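Local coordinates for Chains: A (Unidentified, PDB 6ZM9), which acts as a phage-encoded SAM lyase, probably splitting S-adenosyl methionine to release S-methyl-5'-thioadenosine, at residues A[35-45]-A[90-101]. Residues are numbered along the deposited sequence; the frame is centred on the assembly and turned at random.
Sequences DTIAIRKRQGI and KVQALGKELRED. With PO4 (phosphate ion), chain B.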
ATOM      1  N   ASP A  35      20.016   2.658   2.678  1.00 12.16           N
ATOM      2  CA  ASP A  35      20.200   4.071   2.996  1.00 12.66           C
ATOM      3  C   ASP A  35      19.228   4.503   4.086  1.00 12.78           C
ATOM      4  O   ASP A  35      19.604   5.278   4.980  1.00 13.61           O
ATOM      5  CB  ASP A  35      20.049   4.922   1.734  1.00 13.44           C
ATOM      6  CG  ASP A  35      20.678   6.290   1.862  1.00 16.55           C
ATOM      7  OD1 ASP A  35      21.823   6.377   2.337  1.00 19.40           O
ATOM      8  OD2 ASP A  35      20.027   7.276   1.461  1.00 15.66           O
ATOM      9  N   THR A  36      17.980   4.014   4.031  1.00 12.36           N
ATOM     10  CA  THR A  36      16.995   4.347   5.054  1.00 11.99           C
ATOM     11  C   THR A  36      17.439   3.835   6.420  1.00 12.15           C
ATOM     12  O   THR A  36      17.315   4.550   7.422  1.00 13.51           O
ATOM     13  CB  THR A  36      15.623   3.788   4.668  1.00 12.13           C
ATOM     14  OG1 THR A  36      15.167   4.407   3.458  1.00 12.49           O
ATOM     15  CG2 THR A  36      14.593   4.047   5.752  1.00 14.24           C
ATOM     16  N   ILE A  37      17.941   2.599   6.489  1.00 12.25           N
ATOM     17  CA  ILE A  37      18.425   2.063   7.761  1.00 13.44           C
ATOM     18  C   ILE A  37      19.513   2.965   8.326  1.00 13.10           C
ATOM     19  O   ILE A  37      19.518   3.303   9.516  1.00 15.64           O
ATOM     20  CB  ILE A  37      18.941   0.620   7.593  1.00 14.27           C
ATOM     21  CG1 ILE A  37      17.803  -0.355   7.310  1.00 14.62           C
ATOM     22  CG2 ILE A  37      19.747   0.195   8.847  1.00 16.95           C
ATOM     23  CD1 ILE A  37      18.286  -1.711   6.849  1.00 16.42           C
ATOM     24  N   ALA A  38      20.461   3.360   7.473  1.00 14.07           N
ATOM     25  CA  ALA A  38      21.579   4.180   7.916  1.00 14.76           C
ATOM     26  C   ALA A  38      21.117   5.540   8.422  1.00 14.46           C
ATOM     27  O   ALA A  38      21.590   6.015   9.455  1.00 16.58           O
ATOM     28  CB  ALA A  38      22.569   4.337   6.760  1.00 16.27           C
ATOM     29  N   ILE A  39      20.189   6.177   7.717  1.00 14.60           N
ATOM     30  CA  ILE A  39      19.703   7.486   8.127  1.00 13.93           C
ATOM     31  C   ILE A  39      18.966   7.381   9.457  1.00 15.28           C
ATOM     32  O   ILE A  39      19.168   8.194  10.369  1.00 16.52           O
ATOM     33  CB  ILE A  39      18.792   8.076   7.038  1.00 13.98           C
ATOM     34  CG1 ILE A  39      19.583   8.441   5.789  1.00 13.66           C
ATOM     35  CG2 ILE A  39      18.063   9.285   7.567  1.00 16.11           C
ATOM     36  CD1 ILE A  39      18.740   8.607   4.543  1.00 13.97           C
ATOM     37  N   ARG A  40      18.086   6.388   9.582  1.00 14.22           N
ATOM     38  CA  ARG A  40      17.274   6.257  10.785  1.00 15.34           C
ATOM     39  C   ARG A  40      18.128   5.889  11.991  1.00 17.52           C
ATOM     40  O   ARG A  40      17.868   6.365  13.103  1.00 19.66           O
ATOM     41  CB  ARG A  40      16.117   5.279  10.544  1.00 17.37           C
ATOM     42  CG  ARG A  40      15.201   5.760   9.406  1.00 18.00           C
ATOM     43  CD  ARG A  40      13.896   5.016   9.341  1.00 18.77           C
ATOM     44  NE  ARG A  40      12.938   5.605  10.266  1.00 22.91           N
ATOM     45  CZ  ARG A  40      11.878   4.974  10.746  1.00 25.01           C
ATOM     46  NH1 ARG A  40      11.637   3.718  10.395  1.00 26.38           N
ATOM     47  NH2 ARG A  40      11.051   5.594  11.575  1.00 32.56           N
ATOM     48  N   LYS A  41      19.171   5.087  11.800  1.00 18.91           N
ATOM     49  CA  LYS A  41      20.080   4.822  12.911  1.00 20.39           C
ATOM     50  C   LYS A  41      20.736   6.109  13.406  1.00 20.87           C
ATOM     51  O   LYS A  41      20.883   6.310  14.620  1.00 23.33           O
ATOM     52  CB  LYS A  41      21.122   3.794  12.499  1.00 23.70           C
ATOM     53  CG  LYS A  41      20.604   2.365  12.414  1.00 26.44           C
ATOM     54  CD  LYS A  41      21.738   1.424  12.020  1.00 30.37           C
ATOM     55  CE  LYS A  41      21.369  -0.048  12.120  1.00 33.66           C
ATOM     56  NZ  LYS A  41      22.431  -0.911  11.481  1.00 41.40           N
ATOM     57  N   ARG A  42      21.130   7.002  12.492  1.00 20.60           N
ATOM     58  CA  ARG A  42      21.757   8.260  12.904  1.00 21.08           C
ATOM     59  C   ARG A  42      20.766   9.189  13.591  1.00 19.36           C
ATOM     60  O   ARG A  42      21.182  10.075  14.346  1.00 21.39           O
ATOM     61  CB  ARG A  42      22.408   8.943  11.706  1.00 23.28           C
ATOM     62  CG  ARG A  42      23.672   8.241  11.236  1.00 26.96           C
ATOM     63  CD  ARG A  42      24.442   9.093  10.222  1.00 31.91           C
ATOM     64  NE  ARG A  42      23.671   9.347   9.007  1.00 36.04           N
ATOM     65  CZ  ARG A  42      23.746   8.622   7.889  1.00 37.84           C
ATOM     66  NH1 ARG A  42      24.571   7.582   7.804  1.00 41.07           N
ATOM     67  NH2 ARG A  42      22.999   8.951   6.843  1.00 37.10           N
ATOM     68  N   GLN A  43      19.472   8.986  13.372  1.00 20.05           N
ATOM     69  CA  GLN A  43      18.448   9.707  14.106  1.00 19.39           C
ATOM     70  C   GLN A  43      18.202   9.117  15.485  1.00 20.87           C
ATOM     71  O   GLN A  43      17.500   9.743  16.295  1.00 26.93           O
ATOM     72  CB  GLN A  43      17.148   9.674  13.312  1.00 20.15           C
ATOM     73  CG  GLN A  43      17.205  10.395  11.977  1.00 17.97           C
ATOM     74  CD  GLN A  43      15.875  10.333  11.262  1.00 18.90           C
ATOM     75  OE1 GLN A  43      15.143   9.361  11.378  1.00 23.34           O
ATOM     76  NE2 GLN A  43      15.550  11.369  10.534  1.00 20.67           N
ATOM     77  N   GLY A  44      18.751   7.939  15.766  1.00 20.07           N
ATOM     78  CA  GLY A  44      18.547   7.280  17.033  1.00 22.24           C
ATOM     79  C   GLY A  44      17.220   6.579  17.170  1.00 24.14           C
ATOM     80  O   GLY A  44      16.868   6.195  18.288  1.00 29.16           O
ATOM     81  N   ILE A  45      16.470   6.388  16.050  1.00 25.44           N
ATOM     82  CA  ILE A  45      15.113   5.833  16.012  1.00 27.32           C
ATOM     83  C   ILE A  45      15.164   4.394  15.533  1.00 24.60           C
ATOM     84  O   ILE A  45      16.088   3.988  14.821  1.00 25.99           O
ATOM     85  CB  ILE A  45      14.251   6.732  15.094  1.00 31.01           C
ATOM     86  CG1 ILE A  45      12.746   6.467  15.215  1.00 39.28           C
ATOM     87  CG2 ILE A  45      14.589   6.524  13.641  1.00 32.82           C
ATOM     88  CD1 ILE A  45      11.859   7.535  14.540  1.00 41.14           C
ATOM     89  N   LYS A  90      11.352  13.788  12.128  1.00 16.76           N
ATOM     90  CA  LYS A  90      12.258  12.721  11.720  1.00 14.75           C
ATOM     91  C   LYS A  90      11.888  12.179  10.343  1.00 14.09           C
ATOM     92  O   LYS A  90      12.773  11.866   9.541  1.00 14.79           O
ATOM     93  CB  LYS A  90      12.289  11.619  12.776  1.00 18.49           C
ATOM     94  CG  LYS A  90      13.085  12.037  14.033  1.00 25.49           C
ATOM     95  CD  LYS A  90      13.084  10.944  15.064  1.00 32.92           C
ATOM     96  CE  LYS A  90      14.147  11.169  16.135  1.00 38.04           C
ATOM     97  NZ  LYS A  90      14.187  12.586  16.579  1.00 38.32           N
ATOM     98  N   VAL A  91      10.594  12.084  10.036  1.00 13.63           N
ATOM     99  CA  VAL A  91      10.201  11.619   8.712  1.00 14.11           C
ATOM    100  C   VAL A  91      10.553  12.651   7.645  1.00 14.40           C
ATOM    101  O   VAL A  91      11.010  12.303   6.550  1.00 13.88           O
ATOM    102  CB  VAL A  91       8.713  11.225   8.687  1.00 15.73           C
ATOM    103  CG1 VAL A  91       8.272  11.001   7.250  1.00 18.70           C
ATOM    104  CG2 VAL A  91       8.509   9.987   9.539  1.00 18.93           C
ATOM    105  N   GLN A  92      10.341  13.933   7.946  1.00 14.28           N
ATOM    106  CA  GLN A  92      10.710  14.990   7.004  1.00 15.74           C
ATOM    107  C   GLN A  92      12.199  14.961   6.719  1.00 14.26           C
ATOM    108  O   GLN A  92      12.637  15.075   5.566  1.00 14.65           O
ATOM    109  CB  GLN A  92      10.329  16.342   7.610  1.00 17.44           C
ATOM    110  CG  GLN A  92       8.850  16.668   7.539  1.00 23.70           C
ATOM    111  CD  GLN A  92       8.534  17.947   8.291  1.00 32.13           C
ATOM    112  OE1 GLN A  92       9.197  18.287   9.265  1.00 36.38           O
ATOM    113  NE2 GLN A  92       7.513  18.656   7.840  1.00 37.93           N
ATOM    114  N   ALA A  93      13.011  14.801   7.764  1.00 13.97           N
ATOM    115  CA  ALA A  93      14.454  14.767   7.576  1.00 14.10           C
ATOM    116  C   ALA A  93      14.870  13.548   6.761  1.00 12.61           C
ATOM    117  O   ALA A  93      15.779  13.628   5.930  1.00 14.01           O
ATOM    118  CB  ALA A  93      15.156  14.769   8.934  1.00 15.31           C
ATOM    119  N   LEU A  94      14.225  12.406   7.009  1.00 12.71           N
ATOM    120  CA  LEU A  94      14.499  11.218   6.215  1.00 12.06           C
ATOM    121  C   LEU A  94      14.190  11.458   4.743  1.00 12.62           C
ATOM    122  O   LEU A  94      14.992  11.132   3.864  1.00 12.20           O
ATOM    123  CB  LEU A  94      13.690  10.046   6.772  1.00 13.16           C
ATOM    124  CG  LEU A  94      13.667   8.754   5.946  1.00 12.57           C
ATOM    125  CD1 LEU A  94      15.053   8.135   5.771  1.00 13.67           C
ATOM    126  CD2 LEU A  94      12.718   7.756   6.606  1.00 14.78           C
ATOM    127  N   GLY A  95      13.005  12.006   4.452  1.00 12.07           N
ATOM    128  CA  GLY A  95      12.655  12.285   3.066  1.00 12.56           C
ATOM    129  C   GLY A  95      13.618  13.249   2.394  1.00 12.02           C
ATOM    130  O   GLY A  95      13.985  13.061   1.230  1.00 12.39           O
ATOM    131  N   LYS A  96      14.029  14.301   3.117  1.00 11.90           N
ATOM    132  CA  LYS A  96      14.958  15.269   2.544  1.00 13.12           C
ATOM    133  C   LYS A  96      16.299  14.626   2.240  1.00 12.58           C
ATOM    134  O   LYS A  96      16.891  14.886   1.186  1.00 13.47           O
ATOM    135  CB  LYS A  96      15.148  16.448   3.494  1.00 16.12           C
ATOM    136  CG  LYS A  96      13.990  17.396   3.503  1.00 24.48           C
ATOM    137  CD  LYS A  96      14.342  18.687   4.214  1.00 32.41           C
ATOM    138  CE  LYS A  96      13.720  19.885   3.488  1.00 40.08           C
ATOM    139  NZ  LYS A  96      14.632  21.067   3.350  1.00 45.22           N
ATOM    140  N   GLU A  97      16.780  13.741   3.114  1.00 12.12           N
ATOM    141  CA  GLU A  97      18.067  13.107   2.848  1.00 12.02           C
ATOM    142  C   GLU A  97      17.958  12.080   1.722  1.00 11.69           C
ATOM    143  O   GLU A  97      18.872  11.961   0.900  1.00 12.67           O
ATOM    144  CB  GLU A  97      18.652  12.490   4.106  1.00 14.44           C
ATOM    145  CG  GLU A  97      20.101  12.044   3.902  1.00 16.48           C
ATOM    146  CD  GLU A  97      21.058  13.199   3.586  1.00 19.08           C
ATOM    147  OE1 GLU A  97      21.065  14.183   4.351  1.00 22.53           O
ATOM    148  OE2 GLU A  97      21.801  13.130   2.570  1.00 19.98           O
ATOM    149  N   LEU A  98      16.853  11.325   1.662  1.00 11.24           N
ATOM    150  CA  LEU A  98      16.660  10.402   0.543  1.00 11.26           C
ATOM    151  C   LEU A  98      16.647  11.141  -0.790  1.00 11.31           C
ATOM    152  O   LEU A  98      17.198  10.650  -1.780  1.00 12.75           O
ATOM    153  CB  LEU A  98      15.360   9.612   0.721  1.00 11.70           C
ATOM    154  CG  LEU A  98      15.406   8.549   1.821  1.00 11.55           C
ATOM    155  CD1 LEU A  98      13.996   8.064   2.122  1.00 13.31           C
ATOM    156  CD2 LEU A  98      16.331   7.390   1.488  1.00 13.45           C
ATOM    157  N   ARG A  99      16.022  12.323  -0.836  1.00 10.99           N
ATOM    158  CA  ARG A  99      16.004  13.078  -2.085  1.00 11.07           C
ATOM    159  C   ARG A  99      17.424  13.387  -2.550  1.00 12.39           C
ATOM    160  O   ARG A  99      17.753  13.226  -3.728  1.00 13.65           O
ATOM    161  CB  ARG A  99      15.211  14.382  -1.942  1.00 12.03           C
ATOM    162  CG  ARG A  99      15.011  15.078  -3.306  1.00 12.89           C
ATOM    163  CD  ARG A  99      15.162  16.581  -3.295  1.00 13.66           C
ATOM    164  NE  ARG A  99      16.441  17.038  -2.752  1.00 14.37           N
ATOM    165  CZ  ARG A  99      17.608  17.040  -3.402  1.00 12.69           C
ATOM    166  NH1 ARG A  99      17.712  16.600  -4.653  1.00 13.66           N
ATOM    167  NH2 ARG A  99      18.691  17.476  -2.775  1.00 13.89           N
ATOM    168  N   GLU A 100      18.269  13.872  -1.631  1.00 11.81           N
ATOM    169  CA  GLU A 100      19.656  14.161  -1.975  1.00 12.32           C
ATOM    170  C   GLU A 100      20.398  12.890  -2.372  1.00 13.28           C
ATOM    171  O   GLU A 100      21.114  12.854  -3.379  1.00 13.76           O
ATOM    172  CB  GLU A 100      20.357  14.796  -0.775  1.00 13.88           C
ATOM    173  CG  GLU A 100      21.868  14.902  -0.993  1.00 13.67           C
ATOM    174  CD  GLU A 100      22.638  15.530   0.156  1.00 15.57           C
ATOM    175  OE1 GLU A 100      22.082  16.388   0.863  1.00 19.07           O
ATOM    176  OE2 GLU A 100      23.828  15.187   0.357  1.00 16.62           O
ATOM    177  N   ASP A 101      20.264  11.838  -1.560  1.00 12.77           N
ATOM    178  CA  ASP A 101      21.098  10.659  -1.742  1.00 12.96           C
ATOM    179  C   ASP A 101      20.819   9.979  -3.073  1.00 12.71           C
ATOM    180  O   ASP A 101      21.709   9.336  -3.643  1.00 13.97           O
ATOM    181  CB  ASP A 101      20.873   9.666  -0.604  1.00 12.72           C
ATOM    182  CG  ASP A 101      21.314  10.207   0.750  1.00 13.29           C
ATOM    183  OD1 ASP A 101      21.803  11.357   0.830  1.00 15.97           O
ATOM    184  OD2 ASP A 101      21.135   9.479   1.742  1.00 15.95           O
TER
HETATM  185  P   PO4 B 201      21.522  16.503  -5.036  0.50 14.69           P
HETATM  186  O1  PO4 B 201      20.401  16.916  -5.968  0.50 17.93           O
HETATM  187  O2  PO4 B 201      22.765  17.190  -5.574  0.50 17.58           O
HETATM  188  O3  PO4 B 201      21.204  16.982  -3.643  0.50 14.47           O
HETATM  189  O4  PO4 B 201      21.684  14.991  -5.037  0.50 16.55           O
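Q43 has CG beside the backbone N (chi1 -64°) and opposite the carbonyl carbon, and its chain runs extended, which carries its amide to the backbone of K90. There Q43 NE2 donates to K90 O at 3.0 Å, with a nearly straight N-H (161°) and the oxygen close to the amide plane. K90 O also accepts from L94 N, so two donors grip this carbonyl. The K90 and Q43 side chains pass alongside one another, pointing opposite ways, and K90 CD reaches I45 CD1 at 3.7 Å. The ammonium of K90 forms a salt bridge with D86.

The middle is mainly aliphatic, packed knobs-into-holes. I39 sits among L94, E97, L98 and D101, while L94 fits among T36, I39, R40 and Q43. I39 CG2 meets L94 CD1 at 3.7 Å, and I39 CD1 lies 3.8 Å from the CG methylene of E97.

At the other end D35 OD2 and D101 OD2 are only 2.5 Å apart, with the carboxylate planes turned 59° from each other. A separation this short suggests that one of the acids is protonated.

G44, at positive phi, belongs to a Schellman motif that caps the helix C-terminus. The segments 35-43 and 90-101 run roughly antiparallel, their axes 10.3 Å apart at closest approach. Helices 29-43 and 84-101 pack together on the antiparallel sheet: T36 and L98 touch I74, R40 and L94 touch I76 of strand 66-77, and L94 also meets I15 of strand 11-21.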